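Local coordinates for amino acid ABC transporter, periplasmic amino acid-binding protein (Brucella ovis, PDB 4Z9N), which binds glutathione in its cleft as a periplasmic solute-binding protein and probably delivers it to an ABC transporter for uptake, at residues C136-T141 with E164-A169; D110-M115 with A180-Q185. All blocks are in the same frame, centred on the assembly; numbering follows the deposited sequence.

Interaction 1 of 2, residues C136-T141 with E164-A169; sequences CVQAGT and EKIEEA. With GSH (glutathione), chain U.
Packing between the end of a strand and the start of a helix makes this contact, beside the bound glutathione: Gln138, the last residue of strand 134-138, meets Ile166 in the first turn of helix 166-174. No direct hydrogen bond joins the two segments. The amide oxygen OE1 of Gln138 rests against the branch carbon CB of Ile166 at 3.4 Å, and both ends of the same amide bond to the ligand. OE1 accepts the N3-H of glutathione (2.9 Å), while NE2 gives a nearly straight bond to the carboxylate oxygen O32 of the ligand (2.8 Å, 169° at the hydrogen). This two-point grip fixes which way round the amide lies, and the chain reaches the ligand extended beyond CG (chi2 -177°). NE2 also donates to a water, 3.1 Å away, that bonds to Ala139 O and weakly to Glu164 O, bridging the segments. CD1 of Ile166 packs beside glutathione N3 (3.7 Å) and the ligand sulfur.

Strands 134-138 and 159-163 run parallel, with helix 142-153 between them in sequence: a beta-alpha-beta crossover, as in the domains of periplasmic binding proteins. The loop after strand 134-138 lines the ligand cleft through Thr141, a residue of the glutathione pocket. Thr141 also caps the next helix, its OG1 bonded to Glu144 N and, at 2.8 Å, to Gln138 O. At the solvent edge the methyl of Ala139 meets the carboxylate of Glu164 (CB to OE2 3.6 Å), whose other oxygen forms a salt bridge with Lys71. Deeper, Cys136 is disulfide-bonded to Cys178.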
loop_
_atom_site.group_PDB
_atom_site.type_symbol
_atom_site.label_atom_id
_atom_site.label_comp_id
_atom_site.label_asym_id
_atom_site.label_seq_id
_atom_site.Cartn_x
_atom_site.Cartn_y
_atom_site.Cartn_z
ATOM N N CYS D 136 30.429 -2.288 8.627
ATOM C CA CYS D 136 30.267 -0.909 8.205
ATOM C C CYS D 136 28.810 -0.616 7.927
ATOM O O CYS D 136 28.040 -1.462 7.463
ATOM C CB CYS D 136 31.116 -0.571 6.984
ATOM S SG CYS D 136 30.617 -1.367 5.505
ATOM N N VAL D 137 28.440 0.610 8.242
ATOM C CA VAL D 137 27.053 1.048 8.078
ATOM C C VAL D 137 27.072 2.570 7.930
ATOM O O VAL D 137 27.972 3.230 8.451
ATOM C CB VAL D 137 26.171 0.601 9.270
ATOM C CG1 VAL D 137 26.566 1.344 10.545
ATOM C CG2 VAL D 137 24.683 0.830 8.964
ATOM N N GLN D 138 26.089 3.127 7.226
ATOM C CA GLN D 138 26.002 4.585 7.123
ATOM C C GLN D 138 25.151 5.229 8.201
ATOM O O GLN D 138 24.123 4.696 8.599
ATOM C CB GLN D 138 25.460 4.996 5.765
ATOM C CG GLN D 138 26.547 5.237 4.772
ATOM C CD GLN D 138 25.993 5.715 3.463
ATOM O OE1 GLN D 138 25.823 4.931 2.546
ATOM N NE2 GLN D 138 25.685 7.004 3.375
ATOM N N ALA D 139 25.613 6.380 8.669
ATOM C CA ALA D 139 24.831 7.215 9.573
ATOM C C ALA D 139 23.582 7.741 8.858
ATOM O O ALA D 139 23.562 7.865 7.623
ATOM C CB ALA D 139 25.683 8.376 10.086
ATOM N N GLY D 140 22.560 8.071 9.644
ATOM C CA GLY D 140 21.328 8.627 9.118
ATOM C C GLY D 140 20.482 7.610 8.364
ATOM O O GLY D 140 19.758 7.983 7.453
ATOM N N THR D 141 20.573 6.334 8.743
ATOM C CA THR D 141 19.782 5.280 8.100
ATOM C C THR D 141 18.971 4.446 9.088
ATOM O O THR D 141 19.308 4.348 10.272
ATOM C CB THR D 141 20.675 4.298 7.303
ATOM O OG1 THR D 141 21.587 3.644 8.202
ATOM C CG2 THR D 141 21.452 5.027 6.222
ATOM N N GLU D 164 29.979 8.452 6.973
ATOM C CA GLU D 164 29.133 9.550 6.522
ATOM C C GLU D 164 28.808 9.483 5.036
ATOM O O GLU D 164 27.820 10.054 4.598
ATOM C CB GLU D 164 29.793 10.896 6.829
ATOM C CG GLU D 164 30.067 11.121 8.306
ATOM C CD GLU D 164 28.811 11.015 9.148
ATOM O OE1 GLU D 164 27.827 11.724 8.855
ATOM O OE2 GLU D 164 28.806 10.205 10.097
ATOM N N LYS D 165 29.652 8.804 4.267
ATOM C CA LYS D 165 29.501 8.745 2.815
ATOM C C LYS D 165 29.618 7.303 2.335
ATOM O O LYS D 165 30.367 6.519 2.907
ATOM C CB LYS D 165 30.551 9.622 2.124
ATOM C CG LYS D 165 30.453 11.093 2.474
ATOM C CD LYS D 165 31.461 11.912 1.689
ATOM C CE LYS D 165 30.964 13.338 1.494
ATOM N NZ LYS D 165 32.048 14.256 1.054
ATOM N N ILE D 166 28.882 6.949 1.289
ATOM C CA ILE D 166 28.869 5.556 0.850
ATOM C C ILE D 166 30.239 5.144 0.312
ATOM O O ILE D 166 30.633 3.981 0.455
ATOM C CB ILE D 166 27.755 5.297 -0.186
ATOM C CG1 ILE D 166 27.636 3.797 -0.486
ATOM C CG2 ILE D 166 28.003 6.057 -1.482
ATOM C CD1 ILE D 166 26.400 3.415 -1.298
ATOM N N GLU D 167 30.970 6.080 -0.295
ATOM C CA GLU D 167 32.261 5.741 -0.891
ATOM C C GLU D 167 33.235 5.329 0.197
ATOM O O GLU D 167 34.029 4.402 0.017
ATOM C CB GLU D 167 32.829 6.917 -1.696
ATOM N N GLU D 168 33.156 6.031 1.325
ATOM C CA GLU D 168 33.954 5.732 2.501
ATOM C C GLU D 168 33.626 4.335 3.039
ATOM O O GLU D 168 34.530 3.543 3.328
ATOM C CB GLU D 168 33.713 6.791 3.578
ATOM C CG GLU D 168 34.174 8.187 3.185
ATOM C CD GLU D 168 33.670 9.267 4.136
ATOM O OE1 GLU D 168 32.782 8.971 4.973
ATOM O OE2 GLU D 168 34.151 10.418 4.040
ATOM N N ALA D 169 32.336 4.033 3.167
ATOM C CA ALA D 169 31.922 2.710 3.617
ATOM C C ALA D 169 32.435 1.619 2.668
ATOM O O ALA D 169 32.970 0.595 3.106
ATOM C CB ALA D 169 30.391 2.635 3.740
HETATM N N1 GSH U . 16.664 2.324 3.125
HETATM C CA1 GSH U . 17.543 2.772 4.206
HETATM C C1 GSH U . 17.003 4.091 4.754
HETATM O O11 GSH U . 17.526 4.583 5.792
HETATM O O12 GSH U . 16.054 4.691 4.178
HETATM C CB1 GSH U . 18.982 3.009 3.719
HETATM C CG1 GSH U . 18.965 4.083 2.614
HETATM C CD1 GSH U . 20.400 4.501 2.313
HETATM O OE1 GSH U . 20.752 5.638 2.389
HETATM N N2 GSH U . 21.333 3.475 1.917
HETATM C CA2 GSH U . 22.704 3.873 1.656
HETATM C C2 GSH U . 22.810 4.853 0.478
HETATM O O2 GSH U . 21.961 4.995 -0.343
HETATM C CB2 GSH U . 23.602 2.640 1.508
HETATM S SG2 GSH U . 23.271 1.725 -0.023
HETATM N N3 GSH U . 24.005 5.668 0.424
HETATM C CA3 GSH U . 24.177 6.615 -0.643
HETATM C C3 GSH U . 24.519 7.974 -0.032
HETATM O O31 GSH U . 24.945 8.886 -0.789
HETATM O O32 GSH U . 24.360 8.187 1.210
HETATM O O HOH W 1 25.534 8.611 5.972
#

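Interaction 2 of 2, residues D110-M115 with A180-Q185; sequences DGQGFM and AYTTDQ. With GSH (glutathione), chain U.
Strands 112-115 and 180-182 run antiparallel, 162° between their directions, with Gly113 facing Thr183 and Met115 facing Tyr181 in hydrogen-bonded pairs. Met115 and Tyr181 exchange two backbone bonds. At Gly113 the ladder is lopsided: its N-H reaches Thr183 O almost straight (3.0 Å, 177°), whereas the return bond from Thr183 N to Gly113 O is weak. Beyond the corner at Thr183, Gln185 N bonds to Gly111 O (2.9 Å).

Thr182 takes up the Gly113 carbonyl through its side chain. With OG1 anti to the backbone N (chi1 -172°), the hydroxyl donates to Gly113 O at 2.8 Å, tilted out of the carbonyl plane, and receives the amide N-H of Gln112 (NE2 to OG1 2.9 Å). Both bonds hold its rotation. OG1 also sits over one face of the Phe114 ring, toward the rim and 3.6 Å above its plane; the two side chains lie side by side. On Gln112, OE1 accepts a bond from Asn146 ND2, and NE2 also donates to Thr143 O.

Asp184 carries the pairing to the ligand: its OD2 accepts a bond from the glutathione amino nitrogen N1 at 2.6 Å, so the carboxylate probably balances the ammonium charge. A water joins Asp184 OD1 to Gln112 OE1. Asp110 OD2 lies against Asp184 CB (3.3 Å) and is hydrogen-bonded to Ser186 OG.

Strand 180-182 is flanked by strand 101-117 here and strand 134-138 beyond; Met115 and Tyr181 pack on Leu188 of helix 185-192, while Phe114 turns to the other face and touches Ile135.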
loop_
_atom_site.group_PDB
_atom_site.type_symbol
_atom_site.label_atom_id
_atom_site.label_comp_id
_atom_site.label_asym_id
_atom_site.label_seq_id
_atom_site.Cartn_x
_atom_site.Cartn_y
_atom_site.Cartn_z
ATOM N N ASP D 110 11.992 -4.028 0.270
ATOM C CA ASP D 110 13.298 -4.630 0.546
ATOM C C ASP D 110 13.397 -4.994 2.037
ATOM O O ASP D 110 12.431 -4.851 2.793
ATOM C CB ASP D 110 14.421 -3.666 0.154
ATOM C CG ASP D 110 15.669 -4.380 -0.327
ATOM O OD1 ASP D 110 15.745 -5.617 -0.171
ATOM O OD2 ASP D 110 16.565 -3.694 -0.875
ATOM N N GLY D 111 14.551 -5.504 2.440
ATOM C CA GLY D 111 14.819 -5.821 3.833
ATOM C C GLY D 111 16.317 -5.716 4.048
ATOM O O GLY D 111 17.082 -5.833 3.085
ATOM N N GLN D 112 16.742 -5.494 5.287
ATOM C CA GLN D 112 18.175 -5.332 5.580
ATOM C C GLN D 112 18.913 -6.663 5.641
ATOM O O GLN D 112 18.405 -7.637 6.210
ATOM C CB GLN D 112 18.352 -4.587 6.903
ATOM C CG GLN D 112 19.788 -4.403 7.361
ATOM C CD GLN D 112 19.873 -3.440 8.527
ATOM O OE1 GLN D 112 18.902 -2.748 8.843
ATOM N NE2 GLN D 112 21.037 -3.384 9.182
ATOM N N GLY D 113 20.116 -6.700 5.065
ATOM C CA GLY D 113 20.941 -7.891 5.096
ATOM C C GLY D 113 22.401 -7.573 5.364
ATOM O O GLY D 113 22.761 -6.415 5.634
ATOM N N PHE D 114 23.227 -8.612 5.318
ATOM C CA PHE D 114 24.664 -8.524 5.583
ATOM C C PHE D 114 25.469 -9.165 4.463
ATOM O O PHE D 114 25.081 -10.201 3.934
ATOM C CB PHE D 114 25.017 -9.214 6.904
ATOM C CG PHE D 114 24.394 -8.578 8.097
ATOM C CD1 PHE D 114 23.119 -8.956 8.511
ATOM C CD2 PHE D 114 25.064 -7.578 8.784
ATOM C CE1 PHE D 114 22.536 -8.361 9.606
ATOM C CE2 PHE D 114 24.486 -6.969 9.886
ATOM C CZ PHE D 114 23.218 -7.364 10.297
ATOM N N MET D 115 26.596 -8.555 4.116
ATOM C CA MET D 115 27.476 -9.099 3.078
ATOM C C MET D 115 28.888 -9.288 3.624
ATOM O O MET D 115 29.377 -8.440 4.379
ATOM C CB MET D 115 27.487 -8.176 1.862
ATOM C CG MET D 115 28.281 -8.703 0.666
ATOM S SD MET D 115 27.933 -7.737 -0.825
ATOM C CE MET D 115 28.670 -6.160 -0.393
ATOM N N ALA D 180 32.299 -6.965 7.519
ATOM C CA ALA D 180 31.007 -7.118 6.859
ATOM C C ALA D 180 30.420 -5.752 6.524
ATOM O O ALA D 180 30.865 -4.720 7.040
ATOM C CB ALA D 180 30.044 -7.914 7.733
ATOM N N TYR D 181 29.429 -5.772 5.642
ATOM C CA TYR D 181 28.742 -4.581 5.163
ATOM C C TYR D 181 27.258 -4.803 5.431
ATOM O O TYR D 181 26.741 -5.892 5.149
ATOM C CB TYR D 181 29.006 -4.392 3.660
ATOM C CG TYR D 181 28.722 -3.017 3.081
ATOM C CD1 TYR D 181 27.430 -2.495 3.056
ATOM C CD2 TYR D 181 29.745 -2.264 2.508
ATOM C CE1 TYR D 181 27.181 -1.231 2.506
ATOM C CE2 TYR D 181 29.507 -1.014 1.956
ATOM C CZ TYR D 181 28.223 -0.504 1.954
ATOM O OH TYR D 181 27.995 0.743 1.404
ATOM N N THR D 182 26.555 -3.810 5.968
ATOM C CA THR D 182 25.115 -3.969 6.082
ATOM C C THR D 182 24.380 -2.809 5.418
ATOM O O THR D 182 24.780 -1.642 5.534
ATOM C CB THR D 182 24.638 -4.112 7.567
ATOM O OG1 THR D 182 23.244 -4.444 7.587
ATOM C CG2 THR D 182 24.847 -2.815 8.373
ATOM N N THR D 183 23.328 -3.162 4.687
ATOM C CA THR D 183 22.376 -2.206 4.128
ATOM C C THR D 183 21.217 -3.011 3.538
ATOM O O THR D 183 21.111 -4.220 3.781
ATOM C CB THR D 183 23.014 -1.272 3.046
ATOM O OG1 THR D 183 22.019 -0.353 2.571
ATOM C CG2 THR D 183 23.562 -2.053 1.876
ATOM N N ASP D 184 20.335 -2.352 2.790
ATOM C CA ASP D 184 19.215 -3.055 2.153
ATOM C C ASP D 184 19.737 -4.089 1.183
ATOM O O ASP D 184 20.784 -3.885 0.559
ATOM C CB ASP D 184 18.310 -2.057 1.445
ATOM C CG ASP D 184 17.766 -1.032 2.398
ATOM O OD1 ASP D 184 17.404 -1.445 3.518
ATOM O OD2 ASP D 184 17.729 0.175 2.059
ATOM N N GLN D 185 19.029 -5.205 1.051
ATOM C CA GLN D 185 19.590 -6.293 0.273
ATOM C C GLN D 185 19.818 -5.895 -1.188
ATOM O O GLN D 185 20.869 -6.227 -1.769
ATOM C CB GLN D 185 18.687 -7.522 0.350
ATOM C CG GLN D 185 19.194 -8.677 -0.457
ATOM C CD GLN D 185 18.185 -9.796 -0.516
ATOM O OE1 GLN D 185 17.997 -10.526 0.455
ATOM N NE2 GLN D 185 17.485 -9.896 -1.636
HETATM N N1 GSH U . 16.664 2.324 3.125
HETATM C CA1 GSH U . 17.543 2.772 4.206
HETATM C C1 GSH U . 17.003 4.091 4.754
HETATM O O11 GSH U . 17.526 4.583 5.792
HETATM O O12 GSH U . 16.054 4.691 4.178
HETATM C CB1 GSH U . 18.982 3.009 3.719
HETATM C CG1 GSH U . 18.965 4.083 2.614
HETATM C CD1 GSH U . 20.400 4.501 2.313
HETATM O OE1 GSH U . 20.752 5.638 2.389
HETATM N N2 GSH U . 21.333 3.475 1.917
HETATM C CA2 GSH U . 22.704 3.873 1.656
HETATM C C2 GSH U . 22.810 4.853 0.478
HETATM O O2 GSH U . 21.961 4.995 -0.343
HETATM C CB2 GSH U . 23.602 2.640 1.508
HETATM S SG2 GSH U . 23.271 1.725 -0.023
HETATM N N3 GSH U . 24.005 5.668 0.424
HETATM C CA3 GSH U . 24.177 6.615 -0.643
HETATM C C3 GSH U . 24.519 7.974 -0.032
HETATM O O31 GSH U . 24.945 8.886 -0.789
HETATM O O32 GSH U . 24.360 8.187 1.210
HETATM O O HOH W 2 18.562 -1.239 5.944
#

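The two contacts lie with centres about 13 Å apart, on one side of the chain's centre and in one mixed sheet. Along the chain the order is 110-115, 136-141, 164-169, 180-185, so interaction 1 is nested inside the loop that interaction 2 closes. Strands 134-138 and 180-182 are parallel neighbours: Cys136 N lies 2.9 Å from Ala180 O, a probable hydrogen bond, and Tyr181 packs against Ile166. Both contacts reach glutathione from the same lobe; the hydrogen bonds of interaction 1 go to its glycine end, that of interaction 2 to its amino group, while Asn26, Thr27, Arg73, Asn88 and Arg95 supply further bonds, consistent with a ligand enclosed in a cleft.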